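Local coordinates for protein dihydrocoumarin hydrolase, AncDHCH1 (Pseudomonas sp., PDB 6C2C) that probably hydrolyses the lactone dihydrocoumarin at a two-zinc site in a metallo-beta-lactamase-type fold, at residues Lys43-Pro48 with Ile228-Val233; Glu114-His119 with Thr191-Gly196; Gly126-Asn131 with Asn176-Ala181; Asp149-Gln154 with Gly204-His209; Lys185-Asn190 with Gly208-Val213. All coordinates share one frame; numbering follows the deposited sequence.

From the N terminus, the chain first enters contact 1 at 43-48, whose partner 228-233 comes last, so contact 1 closes the widest loop and the other four nest inside it. Contact 2 opens at 114-119, and contact 3 (126-131 with 176-181) nests within it, tying the turn after the first zinc-binding residues to helix 162-180. Contact 4 opens at 149-154 and crosses contacts 2 and 3. Contact 5 opens at 185-190, after contact 3 has closed, crosses contact 2 and ends with contact 4 on Gly-208 and His-209. Contacts 2 and 5 bridge the two large sheets, contact 4 backs a zinc-binding loop, and contact 1 joins two helix ends.

Contact 1: Lys43-Pro48 with Ile228-Val233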
# COMPACT_ATOMS: atom_id res chain seq x y z
N LYS A 43 10.37 -17.06 -5.98
CA LYS A 43 11.51 -16.47 -6.62
C LYS A 43 11.93 -15.11 -6.05
O LYS A 43 13.08 -14.85 -5.94
CB LYS A 43 11.19 -16.31 -8.07
CG LYS A 43 12.38 -16.03 -8.95
CD LYS A 43 12.70 -14.56 -9.08
CE LYS A 43 14.13 -14.35 -9.57
NZ LYS A 43 15.08 -15.00 -8.69
N LEU A 44 10.97 -14.28 -5.69
CA LEU A 44 11.26 -12.92 -5.24
C LEU A 44 11.80 -12.87 -3.81
O LEU A 44 12.60 -11.98 -3.48
CB LEU A 44 9.98 -12.08 -5.34
CG LEU A 44 9.48 -11.82 -6.75
CD1 LEU A 44 8.03 -11.40 -6.66
CD2 LEU A 44 10.31 -10.76 -7.39
N LEU A 45 11.33 -13.74 -2.90
CA LEU A 45 11.84 -13.70 -1.54
C LEU A 45 13.29 -14.17 -1.48
O LEU A 45 13.70 -15.07 -2.23
CB LEU A 45 10.99 -14.56 -0.59
CG LEU A 45 9.57 -14.00 -0.32
CD1 LEU A 45 8.73 -15.03 0.42
CD2 LEU A 45 9.70 -12.75 0.56
N ASN A 46 14.06 -13.59 -0.57
CA ASN A 46 15.51 -13.81 -0.51
C ASN A 46 15.83 -14.95 0.45
O ASN A 46 16.43 -14.80 1.52
CB ASN A 46 16.24 -12.53 -0.10
CG ASN A 46 16.30 -11.52 -1.23
OD1 ASN A 46 16.41 -11.87 -2.40
ND2 ASN A 46 16.22 -10.24 -0.88
N GLN A 47 15.28 -16.11 0.09
CA GLN A 47 15.55 -17.36 0.77
C GLN A 47 15.21 -18.49 -0.19
O GLN A 47 14.67 -18.26 -1.27
CB GLN A 47 14.74 -17.47 2.08
CG GLN A 47 13.25 -17.72 1.80
CD GLN A 47 12.50 -17.97 3.09
OE1 GLN A 47 13.08 -17.95 4.19
NE2 GLN A 47 11.18 -18.20 2.97
N PRO A 48 15.62 -19.72 0.11
CA PRO A 48 15.43 -20.81 -0.85
C PRO A 48 13.95 -21.07 -1.07
O PRO A 48 13.18 -21.02 -0.09
CB PRO A 48 16.13 -22.01 -0.20
CG PRO A 48 17.06 -21.42 0.85
CD PRO A 48 16.37 -20.12 1.31
N ILE A 228 6.07 -5.03 4.51
CA ILE A 228 5.85 -6.47 4.40
C ILE A 228 5.25 -6.75 3.02
O ILE A 228 4.52 -5.93 2.47
CB ILE A 228 4.96 -6.96 5.56
CG1 ILE A 228 4.71 -8.49 5.52
CG2 ILE A 228 3.64 -6.24 5.52
CD1 ILE A 228 4.56 -9.14 6.93
N HIS A 229 5.61 -7.92 2.43
CA HIS A 229 5.01 -8.35 1.19
C HIS A 229 4.30 -9.69 1.28
O HIS A 229 3.38 -9.93 0.50
CB HIS A 229 6.02 -8.48 0.05
CG HIS A 229 6.55 -7.16 -0.42
ND1 HIS A 229 7.47 -6.43 0.32
CD2 HIS A 229 6.26 -6.42 -1.52
CE1 HIS A 229 7.73 -5.31 -0.32
NE2 HIS A 229 7.04 -5.29 -1.45
N VAL A 230 4.75 -10.57 2.16
CA VAL A 230 4.28 -11.96 2.17
C VAL A 230 4.00 -12.30 3.63
O VAL A 230 4.89 -12.76 4.36
CB VAL A 230 5.29 -12.92 1.55
CG1 VAL A 230 4.65 -14.31 1.50
CG2 VAL A 230 5.69 -12.47 0.15
N ALA A 231 2.76 -12.02 4.08
CA ALA A 231 2.39 -12.29 5.46
C ALA A 231 2.76 -13.72 5.89
O ALA A 231 3.27 -13.90 7.01
CB ALA A 231 0.87 -12.10 5.68
N ALA A 232 2.54 -14.70 5.01
CA ALA A 232 2.70 -16.11 5.39
C ALA A 232 4.16 -16.50 5.64
O ALA A 232 4.38 -17.61 6.13
CB ALA A 232 2.11 -17.02 4.32
N VAL A 233 5.11 -15.65 5.27
CA VAL A 233 6.55 -15.83 5.53
C VAL A 233 7.05 -14.83 6.55
O VAL A 233 7.74 -15.19 7.53
CB VAL A 233 7.36 -15.70 4.21
CG1 VAL A 233 8.86 -15.60 4.53
CG2 VAL A 233 7.14 -16.88 3.26
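This is a small, mostly buried and largely apolar contact in which Leu-45 and Gln-47 of the turn after helix 41-44 meet Val-230 and Val-233 at the start of helix 231-234. Leu-45 is the common partner of both valines and reaches toward each of them tip to tip. Its methyl CD1 lies 3.7 Å from Val-233 CG2 and 4.0 Å from Val-230 CG2. The other branch also touches Val-230, with Leu-45 CD2 standing 4.0 Å from Val-230 CG2, so a single valine methyl faces both arms of the leucine fork. Both valines have CG1 anti to the backbone N (chi1 -175° in Val-230, 168° in Val-233), which turns CG2 to the leucine in each case. The helix start groups them: Val-230 occupies the N-cap position, and Val-233 N bonds to Val-230 O at 3.0 Å.

Gln-47 comes in from the opposite direction to Val-233, its chain extended beyond CG, and its NE2 packs 3.8 Å from Val-233 CG1. This is a van der Waals touch; the hydrogen bond of the amide nitrogen goes to Thr-52 OG1. Between the two contributing residues, Asn-46 is the centre of an inverse gamma turn, spanned by a weak bond from Gln-47 N to Leu-45 O. Gln-234 OE1 accepts from the backbone N of both His-229 and Val-230, and the His-229 ring meets those of the zinc ligands His-205 and His-273. Helix 49-58 packs beside the contact, with Thr-52 against Leu-45, Ala-55 against Val-233 and Leu-56 against Ala-232.

Contact 2: Glu114-His119 with Thr191-Gly196. With ZN (zinc ion), chain D.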
# COMPACT_ATOMS: atom_id res chain seq x y z
N GLU A 114 -4.87 16.16 0.13
CA GLU A 114 -3.45 15.84 0.19
C GLU A 114 -3.35 14.36 -0.05
O GLU A 114 -4.24 13.59 0.32
CB GLU A 114 -2.79 16.25 1.53
CG GLU A 114 -2.93 17.77 1.75
CD GLU A 114 -1.98 18.34 2.77
OE1 GLU A 114 -1.99 19.59 2.94
OE2 GLU A 114 -1.19 17.59 3.37
N ILE A 115 -2.23 13.96 -0.67
CA ILE A 115 -1.96 12.55 -0.96
C ILE A 115 -0.57 12.28 -0.42
O ILE A 115 0.37 13.01 -0.74
CB ILE A 115 -2.03 12.26 -2.48
CG1 ILE A 115 -3.49 12.49 -2.94
CG2 ILE A 115 -1.55 10.81 -2.74
CD1 ILE A 115 -3.65 12.44 -4.52
N TYR A 116 -0.43 11.26 0.42
CA TYR A 116 0.86 10.90 1.01
C TYR A 116 1.32 9.57 0.43
O TYR A 116 0.58 8.59 0.40
CB TYR A 116 0.79 10.81 2.54
CG TYR A 116 0.26 12.08 3.19
CD1 TYR A 116 0.47 13.34 2.63
CD2 TYR A 116 -0.49 11.99 4.35
CE1 TYR A 116 -0.03 14.53 3.25
CE2 TYR A 116 -1.00 13.17 4.97
CZ TYR A 116 -0.79 14.39 4.35
OH TYR A 116 -1.34 15.51 5.02
N ILE A 117 2.52 9.56 -0.15
CA ILE A 117 3.04 8.41 -0.87
C ILE A 117 4.06 7.69 0.02
O ILE A 117 5.05 8.30 0.48
CB ILE A 117 3.69 8.89 -2.17
CG1 ILE A 117 2.65 9.52 -3.09
CG2 ILE A 117 4.45 7.74 -2.82
CD1 ILE A 117 1.51 8.53 -3.46
N THR A 118 3.82 6.40 0.31
CA THR A 118 4.79 5.70 1.15
C THR A 118 6.13 5.54 0.42
O THR A 118 7.18 5.73 1.01
CB THR A 118 4.25 4.32 1.57
OG1 THR A 118 3.97 3.51 0.40
CG2 THR A 118 3.01 4.46 2.48
N HIS A 119 6.08 5.29 -0.88
CA HIS A 119 7.27 5.17 -1.71
C HIS A 119 6.84 5.17 -3.17
O HIS A 119 5.68 4.87 -3.49
CB HIS A 119 8.07 3.91 -1.38
CG HIS A 119 7.38 2.60 -1.65
ND1 HIS A 119 6.18 2.23 -1.06
CD2 HIS A 119 7.75 1.56 -2.45
CE1 HIS A 119 5.84 1.02 -1.48
NE2 HIS A 119 6.79 0.56 -2.30
N THR A 191 8.02 14.08 10.01
CA THR A 191 7.39 15.36 9.70
C THR A 191 5.92 15.36 10.12
O THR A 191 5.19 14.43 9.77
CB THR A 191 7.51 15.66 8.19
OG1 THR A 191 8.92 15.66 7.83
CG2 THR A 191 6.93 17.06 7.86
N ASP A 192 5.46 16.46 10.71
CA ASP A 192 4.03 16.59 11.00
C ASP A 192 3.46 17.01 9.64
O ASP A 192 4.02 17.89 8.98
CB ASP A 192 3.79 17.68 12.04
CG ASP A 192 4.20 17.24 13.44
OD1 ASP A 192 4.60 16.07 13.60
OD2 ASP A 192 4.12 18.07 14.37
N LEU A 193 2.36 16.41 9.20
CA LEU A 193 1.81 16.71 7.90
C LEU A 193 0.54 17.53 8.00
O LEU A 193 0.46 18.65 7.46
CB LEU A 193 1.55 15.42 7.09
CG LEU A 193 2.87 14.65 6.86
CD1 LEU A 193 2.54 13.31 6.15
CD2 LEU A 193 3.81 15.46 5.98
N VAL A 194 -0.46 16.98 8.68
CA VAL A 194 -1.68 17.72 9.05
C VAL A 194 -2.04 17.23 10.44
O VAL A 194 -1.52 16.20 10.88
CB VAL A 194 -2.85 17.46 8.07
CG1 VAL A 194 -2.60 18.06 6.66
CG2 VAL A 194 -3.24 15.95 8.03
N PRO A 195 -2.84 17.99 11.18
CA PRO A 195 -3.23 17.52 12.51
C PRO A 195 -3.77 16.10 12.43
O PRO A 195 -4.66 15.81 11.62
CB PRO A 195 -4.30 18.54 12.93
CG PRO A 195 -3.84 19.84 12.25
CD PRO A 195 -3.36 19.34 10.87
N GLY A 196 -3.19 15.22 13.22
CA GLY A 196 -3.59 13.82 13.23
C GLY A 196 -2.80 12.88 12.32
O GLY A 196 -3.01 11.67 12.41
ZN ZN D . 7.07 -1.41 -3.08
O HOH W 1 1.03 18.61 4.79
O HOH W 2 5.65 -1.74 -4.27
O HOH W 3 7.65 -3.50 -3.58
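Leu-193 is the first residue of 191-196 to touch 114-119, and it lies over the ring of Tyr-116. Its CD1 sits 3.7 Å from the centroid of the Tyr-116 ring and only 8° off the ring normal, a CH-pi contact over the middle of one face. The two side chains slide past each other in opposite directions, which brings Leu-193 CB to 3.6 Å from Tyr-116 OH. Next comes Val-194, whose CG1 lies 3.3 Å from Tyr-116 OH and 3.6 Å from Glu-114 OE2. Leu-193 and Val-194 both face Ile-197, forming a classic beta bulge on the outermost strand of its sheet. The two strands belong to different sheets of the sandwich and pass 9.7 Å apart at an angle of 143°, so side chains bridge the gap. Beyond strand 114-116, the same segment carries His-119, whose NE2 binds a zinc ion and whose ND1 donates to Thr-118 OG1.

The polar rim is satisfied locally: Tyr-116 OH donates to Glu-114 OE2 at 2.7 Å, from 35° above the carboxylate plane, and water 1 donates both to that oxygen and to Leu-193 O. Two donors on one carboxylate oxygen are consistent with an ionised Glu-114, and the bond from the tyrosine probably fixes where the hydroxyl end lies, while Leu-193 CD1 rests on the ring face.

Contact 3: Gly126-Asn131 with Asn176-Ala181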
# COMPACT_ATOMS: atom_id res chain seq x y z
N GLY A 126 0.99 5.05 -9.40
CA GLY A 126 0.36 5.03 -10.72
C GLY A 126 -1.01 5.67 -10.71
O GLY A 126 -1.39 6.39 -11.67
N GLY A 127 -1.74 5.51 -9.60
CA GLY A 127 -3.06 6.10 -9.48
C GLY A 127 -3.07 7.62 -9.50
O GLY A 127 -4.15 8.21 -9.71
N LEU A 128 -1.92 8.27 -9.35
CA LEU A 128 -1.93 9.74 -9.40
C LEU A 128 -2.28 10.29 -10.77
O LEU A 128 -2.61 11.47 -10.85
CB LEU A 128 -0.54 10.27 -9.03
CG LEU A 128 -0.23 10.13 -7.55
CD1 LEU A 128 1.28 10.38 -7.41
CD2 LEU A 128 -1.04 11.13 -6.71
N MET A 129 -2.02 9.56 -11.86
CA MET A 129 -2.08 10.15 -13.18
C MET A 129 -3.06 9.39 -14.07
O MET A 129 -3.18 8.16 -13.99
CB MET A 129 -0.65 10.20 -13.83
CG MET A 129 -0.63 10.95 -15.17
SD MET A 129 -0.97 9.74 -16.51
CE MET A 129 0.69 9.16 -16.83
N ALA A 130 -3.81 10.15 -14.88
CA ALA A 130 -4.59 9.53 -15.94
C ALA A 130 -4.57 10.48 -17.11
O ALA A 130 -4.89 11.66 -16.94
CB ALA A 130 -6.03 9.25 -15.49
N ASN A 131 -4.16 9.98 -18.28
CA ASN A 131 -4.22 10.76 -19.52
C ASN A 131 -3.26 11.95 -19.46
O ASN A 131 -3.55 13.03 -19.97
CB ASN A 131 -5.67 11.23 -19.78
CG ASN A 131 -6.45 10.29 -20.71
OD1 ASN A 131 -6.14 9.09 -20.83
ND2 ASN A 131 -7.47 10.84 -21.38
N ASN A 176 4.59 13.85 -12.69
CA ASN A 176 4.84 15.04 -13.51
C ASN A 176 3.73 16.07 -13.46
O ASN A 176 4.05 17.25 -13.31
CB ASN A 176 5.12 14.58 -14.96
CG ASN A 176 5.56 15.71 -15.84
OD1 ASN A 176 4.91 16.02 -16.84
ND2 ASN A 176 6.62 16.40 -15.41
N PRO A 177 2.43 15.71 -13.56
CA PRO A 177 1.40 16.77 -13.50
C PRO A 177 1.51 17.58 -12.24
O PRO A 177 1.31 18.80 -12.24
CB PRO A 177 0.06 15.99 -13.57
CG PRO A 177 0.42 14.63 -14.11
CD PRO A 177 1.85 14.37 -13.74
N TYR A 178 1.79 16.92 -11.12
CA TYR A 178 1.83 17.63 -9.86
C TYR A 178 3.06 18.50 -9.77
O TYR A 178 2.99 19.63 -9.29
CB TYR A 178 1.81 16.60 -8.70
CG TYR A 178 0.53 15.78 -8.78
CD1 TYR A 178 0.51 14.62 -9.53
CD2 TYR A 178 -0.64 16.18 -8.12
CE1 TYR A 178 -0.67 13.87 -9.66
CE2 TYR A 178 -1.81 15.44 -8.22
CZ TYR A 178 -1.82 14.29 -9.00
OH TYR A 178 -2.98 13.50 -9.12
N VAL A 179 4.21 17.97 -10.19
CA VAL A 179 5.45 18.74 -10.16
C VAL A 179 5.30 19.99 -11.01
O VAL A 179 5.58 21.11 -10.55
CB VAL A 179 6.61 17.85 -10.63
CG1 VAL A 179 7.85 18.72 -10.86
CG2 VAL A 179 6.88 16.74 -9.61
N LYS A 180 4.77 19.84 -12.19
CA LYS A 180 4.60 20.99 -13.05
C LYS A 180 3.65 22.03 -12.53
O LYS A 180 3.83 23.20 -12.75
CB LYS A 180 4.13 20.57 -14.45
CG LYS A 180 5.10 19.69 -15.20
CD LYS A 180 6.33 20.41 -15.68
CE LYS A 180 6.81 19.84 -17.02
NZ LYS A 180 8.23 20.09 -17.32
N ALA A 181 2.64 21.59 -11.80
CA ALA A 181 1.70 22.54 -11.25
C ALA A 181 2.12 23.07 -9.86
O ALA A 181 1.33 23.78 -9.22
CB ALA A 181 0.30 21.89 -11.17
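The turn that follows the HxHxDH zinc-binding motif of the metallo-beta-lactamase superfamily, residues 119-124, is tied here through Leu-128 to Tyr-178 near the C-terminal end of helix 162-180. Tyr-178 OH donates to Leu-128 O at 2.7 Å. The hydroxyl lies in the carbonyl plane on a lone pair, with a C=O...O angle of 136°. The same carbonyl oxygen sits at the ring edge, near its plane, 3.3 Å from Tyr-178 CE1. Leu-128 crosses the tyrosine at a slant: its CB is 3.7 Å from Tyr-178 CE1, and its CD2 lies 4.0 Å from Tyr-178 CZ. The tyrosine oxygen has a second bond, to the backbone N of Phe-136, so two backbone groups fix the far end of this buried ring.

Beside it, a looser apolar touch joins Met-129 and Pro-177, whose side chains cross at about a right angle with Met-129 CG 4.0 Å from Pro-177 CG. Met-129 CG is anti to the backbone N (chi1 -174°), which brings that methylene to the proline ring; the bends at chi2 and chi3 only turn the sulfur end onward. The helix is kinked here: Pro-177 has no N-H to give, and Tyr-178 N makes no bond to the turn before either. The 3-10 turn 126-128 is closed by Met-129 N bonding to Gly-126 O at 3.2 Å. Around the contact, Val-141 of strand 140-142 touches both Leu-128 and Tyr-178, Ala-134 of strand 133-134 lies against Pro-177 and Tyr-178, and Leu-175 of helix 162-180 packs on Leu-128.

Contact 4: Asp149-Gln154 with Gly204-His209. With ZN (zinc ion), chain D.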
# COMPACT_ATOMS: atom_id res chain seq x y z
N ASP A 149 14.11 12.35 -5.06
CA ASP A 149 15.34 12.57 -5.72
C ASP A 149 15.96 11.30 -6.31
O ASP A 149 16.77 11.39 -7.20
CB ASP A 149 16.31 13.30 -4.79
CG ASP A 149 15.91 14.73 -4.52
OD1 ASP A 149 14.93 15.24 -5.12
OD2 ASP A 149 16.61 15.31 -3.70
N PHE A 150 15.60 10.13 -5.78
CA PHE A 150 16.04 8.90 -6.40
C PHE A 150 15.21 8.53 -7.63
O PHE A 150 15.75 8.40 -8.73
CB PHE A 150 16.01 7.75 -5.40
CG PHE A 150 16.52 6.47 -5.98
CD1 PHE A 150 17.87 6.38 -6.35
CD2 PHE A 150 15.67 5.41 -6.24
CE1 PHE A 150 18.38 5.20 -6.95
CE2 PHE A 150 16.19 4.19 -6.85
CZ PHE A 150 17.52 4.14 -7.19
N TRP A 151 13.89 8.38 -7.47
CA TRP A 151 13.09 7.87 -8.57
C TRP A 151 12.81 8.89 -9.66
O TRP A 151 12.48 8.48 -10.77
CB TRP A 151 11.76 7.37 -8.02
CG TRP A 151 11.92 6.27 -7.00
CD1 TRP A 151 11.81 6.39 -5.66
CD2 TRP A 151 12.32 4.90 -7.27
NE1 TRP A 151 12.07 5.15 -5.05
CE2 TRP A 151 12.35 4.23 -6.02
CE3 TRP A 151 12.57 4.16 -8.45
CZ2 TRP A 151 12.71 2.88 -5.89
CZ3 TRP A 151 12.88 2.81 -8.34
CH2 TRP A 151 12.94 2.17 -7.07
N LEU A 152 12.86 10.19 -9.36
CA LEU A 152 12.53 11.22 -10.33
C LEU A 152 13.79 11.86 -10.89
O LEU A 152 13.73 12.97 -11.39
CB LEU A 152 11.61 12.27 -9.72
CG LEU A 152 10.42 11.69 -8.93
CD1 LEU A 152 9.69 12.85 -8.32
CD2 LEU A 152 9.48 10.88 -9.83
N SER A 153 14.92 11.14 -10.89
CA SER A 153 16.17 11.64 -11.48
C SER A 153 16.51 10.87 -12.76
O SER A 153 16.54 9.64 -12.77
CB SER A 153 17.28 11.62 -10.45
OG SER A 153 17.11 12.78 -9.58
N GLN A 154 16.68 11.61 -13.86
CA GLN A 154 17.01 11.00 -15.15
C GLN A 154 18.27 10.13 -15.07
O GLN A 154 18.34 9.06 -15.71
CB GLN A 154 17.21 12.12 -16.18
CG GLN A 154 17.52 11.61 -17.60
CD GLN A 154 16.35 10.88 -18.16
OE1 GLN A 154 15.21 11.33 -17.95
NE2 GLN A 154 16.59 9.72 -18.82
N GLY A 204 14.40 1.97 3.50
CA GLY A 204 15.02 0.69 3.22
C GLY A 204 14.42 0.07 2.00
O GLY A 204 15.09 -0.16 1.09
N HIS A 205 13.13 -0.20 2.04
CA HIS A 205 12.45 -0.75 0.88
C HIS A 205 12.71 0.12 -0.37
O HIS A 205 12.86 -0.36 -1.44
CB HIS A 205 10.96 -0.89 1.16
CG HIS A 205 10.19 -1.44 0.02
ND1 HIS A 205 10.37 -2.70 -0.47
CD2 HIS A 205 9.23 -0.88 -0.73
CE1 HIS A 205 9.55 -2.89 -1.47
NE2 HIS A 205 8.87 -1.79 -1.65
N THR A 206 12.70 1.42 -0.11
CA THR A 206 13.23 2.42 -1.04
C THR A 206 13.98 3.45 -0.20
O THR A 206 13.74 3.54 1.00
CB THR A 206 12.12 3.10 -1.85
OG1 THR A 206 11.31 3.90 -0.96
CG2 THR A 206 11.28 2.07 -2.62
N PRO A 207 14.77 4.33 -0.82
CA PRO A 207 15.55 5.30 -0.06
C PRO A 207 14.73 6.23 0.81
O PRO A 207 15.21 6.67 1.86
CB PRO A 207 16.30 6.06 -1.16
CG PRO A 207 16.46 5.06 -2.27
CD PRO A 207 15.17 4.23 -2.24
N GLY A 208 13.50 6.55 0.36
CA GLY A 208 12.61 7.43 1.12
C GLY A 208 11.34 6.76 1.58
O GLY A 208 10.36 7.49 1.83
N HIS A 209 11.37 5.43 1.81
CA HIS A 209 10.13 4.77 2.20
C HIS A 209 9.66 5.35 3.54
O HIS A 209 10.46 5.51 4.48
CB HIS A 209 10.34 3.25 2.29
CG HIS A 209 9.06 2.51 2.61
ND1 HIS A 209 8.55 2.46 3.90
CD2 HIS A 209 8.17 1.87 1.81
CE1 HIS A 209 7.40 1.78 3.87
NE2 HIS A 209 7.16 1.41 2.63
ZN ZN D . 7.07 -1.41 -3.08
O HOH W 2 5.65 -1.74 -4.27
O HOH W 3 7.65 -3.50 -3.58
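The Trp-151 indole meets Thr-206 at its edge and takes the edge of the Phe-150 ring, at CD2, on one face, a T-shaped (edge-to-face) pair. Near the indole plane, Trp-151 CZ2 is 3.7 Å from Thr-206 CG2, and Trp-151 NE1 lies 3.8 Å from Thr-206 CB. Phe-150 CD2 stands 3.5 Å above the indole plane, over its centre, while Trp-151 NE1 lies at the edge of the phenylalanine ring. Phe-150 in turn meets the proline of the loop, its CG 4.0 Å from Pro-207 CG. The touches across the contact are van der Waals ones, the NE1 approach to Thr-206 CB included.

Thr-206 is turned with OG1 between its backbone N and carbonyl carbon (chi1 68°), which swings methyl CG2 to the tryptophan; OG1 bonds to Asp-147 OD1, an oxygen that also takes Gly-208 N. The loop is stiffened further at Thr-206 O, which accepts from Gly-204 N at 3.0 Å and His-209 N at 3.1 Å, the two donors on opposite faces of the carbonyl plane. The second of these closes a type I turn from Thr-206 to His-209.

Next to the packed threonine, His-205 NE2 binds a zinc ion at 2.3 Å, and its ND1 bonds to Asp-245 OD1. With His-119, His-121 and Asp-226 completing the protein ligands, this loop is the one that brings the third histidine to the metal site of the metallo-beta-lactamase fold.

Contact 5: Lys185-Asn190 with Gly208-Val213; sequences KPFSGN and GHTTYV
Phe-187 pushes its ring between the two sheets of the metallo-beta-lactamase sandwich to meet Thr-210 and Tyr-212 of strand 210-216. All three are buried. The apolar part of the contact centres on the far end of the phenylalanine ring, with CZ and CE1 each 3.8 Å from Thr-210 CG2. Phe-187 CZ also lies 4.0 Å from Tyr-212 CE1, the two side chains running at a slant to each other. Phe-187 CG is held between its own backbone N and carbonyl carbon (chi1 54°), the tighter setting, and from there the ring points at the strand.

The second kind of contact is ring C-H against oxygen. Tyr-212 OH lies at the phenylalanine edge, in the ring plane, 3.2 Å from Phe-187 CZ and 3.5 Å from Phe-187 CE2. Thr-210 OG1 is also near the plane, 3.7 Å from Phe-187 CE1. Both oxygens thus face the weakly positive rim of the ring, an arrangement probably mildly attractive. Tyr-212 OH has its main polar partner in Ile-117 O of segment 114-119.

Hydrogen bonds to neighbours place the two segments. The backbone of Phe-187 is paired with Ala-143 and Gln-145, and the guanidinium of Arg-142 donates to Lys-185 O through NE and to Pro-186 O through NH2, while the backbone of Thr-210 is paired with Thr-118. Within 208-213, Thr-210 OG1 donates to Gly-208 O at 2.8 Å, with a C=O...O angle of 144° and the hydroxyl tilted 33° from the carbonyl plane.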
# COMPACT_ATOMS: atom_id res chain seq x y z
N LYS A 185 5.01 18.50 -2.82
CA LYS A 185 5.61 19.15 -1.66
C LYS A 185 6.38 18.09 -0.85
O LYS A 185 5.78 17.34 -0.04
CB LYS A 185 4.50 19.82 -0.83
CG LYS A 185 5.09 20.64 0.33
CD LYS A 185 3.94 21.35 1.12
CE LYS A 185 4.44 22.06 2.34
NZ LYS A 185 3.25 22.82 2.93
N PRO A 186 7.69 17.98 -1.00
CA PRO A 186 8.43 16.92 -0.30
C PRO A 186 8.52 17.26 1.17
O PRO A 186 8.24 18.37 1.63
CB PRO A 186 9.84 16.93 -0.93
CG PRO A 186 9.97 18.36 -1.47
CD PRO A 186 8.56 18.78 -1.89
N PHE A 187 8.88 16.25 1.92
CA PHE A 187 9.32 16.42 3.31
C PHE A 187 10.59 15.61 3.48
O PHE A 187 10.97 14.80 2.61
CB PHE A 187 8.21 15.99 4.31
CG PHE A 187 7.70 14.58 4.05
CD1 PHE A 187 8.44 13.48 4.55
CD2 PHE A 187 6.54 14.33 3.31
CE1 PHE A 187 8.08 12.11 4.28
CE2 PHE A 187 6.14 12.97 3.11
CZ PHE A 187 6.87 11.91 3.57
N SER A 188 11.27 15.85 4.60
CA SER A 188 12.53 15.16 4.89
C SER A 188 12.39 14.44 6.22
O SER A 188 12.40 15.06 7.28
CB SER A 188 13.71 16.15 4.93
OG SER A 188 14.01 16.57 3.64
N GLY A 189 12.25 13.11 6.15
CA GLY A 189 12.16 12.30 7.35
C GLY A 189 10.93 12.66 8.20
O GLY A 189 9.88 13.13 7.70
N ASN A 190 11.07 12.49 9.52
CA ASN A 190 9.91 12.60 10.43
C ASN A 190 9.31 13.99 10.35
O ASN A 190 10.00 14.97 10.64
CB ASN A 190 10.31 12.33 11.88
CG ASN A 190 10.87 10.96 12.10
OD1 ASN A 190 10.56 10.02 11.37
ND2 ASN A 190 11.69 10.82 13.18
N GLY A 208 13.50 6.55 0.36
CA GLY A 208 12.61 7.43 1.12
C GLY A 208 11.34 6.76 1.58
O GLY A 208 10.36 7.49 1.83
N HIS A 209 11.37 5.43 1.81
CA HIS A 209 10.13 4.77 2.20
C HIS A 209 9.66 5.35 3.54
O HIS A 209 10.46 5.51 4.48
CB HIS A 209 10.34 3.25 2.29
CG HIS A 209 9.06 2.51 2.61
ND1 HIS A 209 8.55 2.46 3.90
CD2 HIS A 209 8.17 1.87 1.81
CE1 HIS A 209 7.40 1.78 3.87
NE2 HIS A 209 7.16 1.41 2.63
N THR A 210 8.35 5.68 3.63
CA THR A 210 7.80 6.42 4.74
C THR A 210 6.53 5.71 5.21
O THR A 210 5.70 5.28 4.39
CB THR A 210 7.49 7.89 4.32
OG1 THR A 210 8.73 8.50 3.89
CG2 THR A 210 6.89 8.69 5.53
N THR A 211 6.41 5.65 6.54
CA THR A 211 5.25 5.18 7.28
C THR A 211 4.42 6.39 7.66
O THR A 211 4.96 7.44 7.98
CB THR A 211 5.76 4.48 8.53
OG1 THR A 211 6.40 3.27 8.11
CG2 THR A 211 4.64 4.20 9.56
N TYR A 212 3.10 6.24 7.64
CA TYR A 212 2.25 7.37 8.02
C TYR A 212 1.47 6.99 9.27
O TYR A 212 0.75 5.96 9.29
CB TYR A 212 1.30 7.85 6.90
CG TYR A 212 2.12 8.37 5.74
CD1 TYR A 212 2.71 9.65 5.82
CD2 TYR A 212 2.36 7.58 4.63
CE1 TYR A 212 3.50 10.14 4.82
CE2 TYR A 212 3.18 8.08 3.57
CZ TYR A 212 3.78 9.34 3.72
OH TYR A 212 4.57 9.90 2.70
N VAL A 213 1.57 7.84 10.28
CA VAL A 213 1.00 7.55 11.60
C VAL A 213 -0.25 8.41 11.76
O VAL A 213 -0.16 9.64 11.70
CB VAL A 213 1.99 7.84 12.71
CG1 VAL A 213 1.33 7.62 14.08
CG2 VAL A 213 3.30 7.05 12.45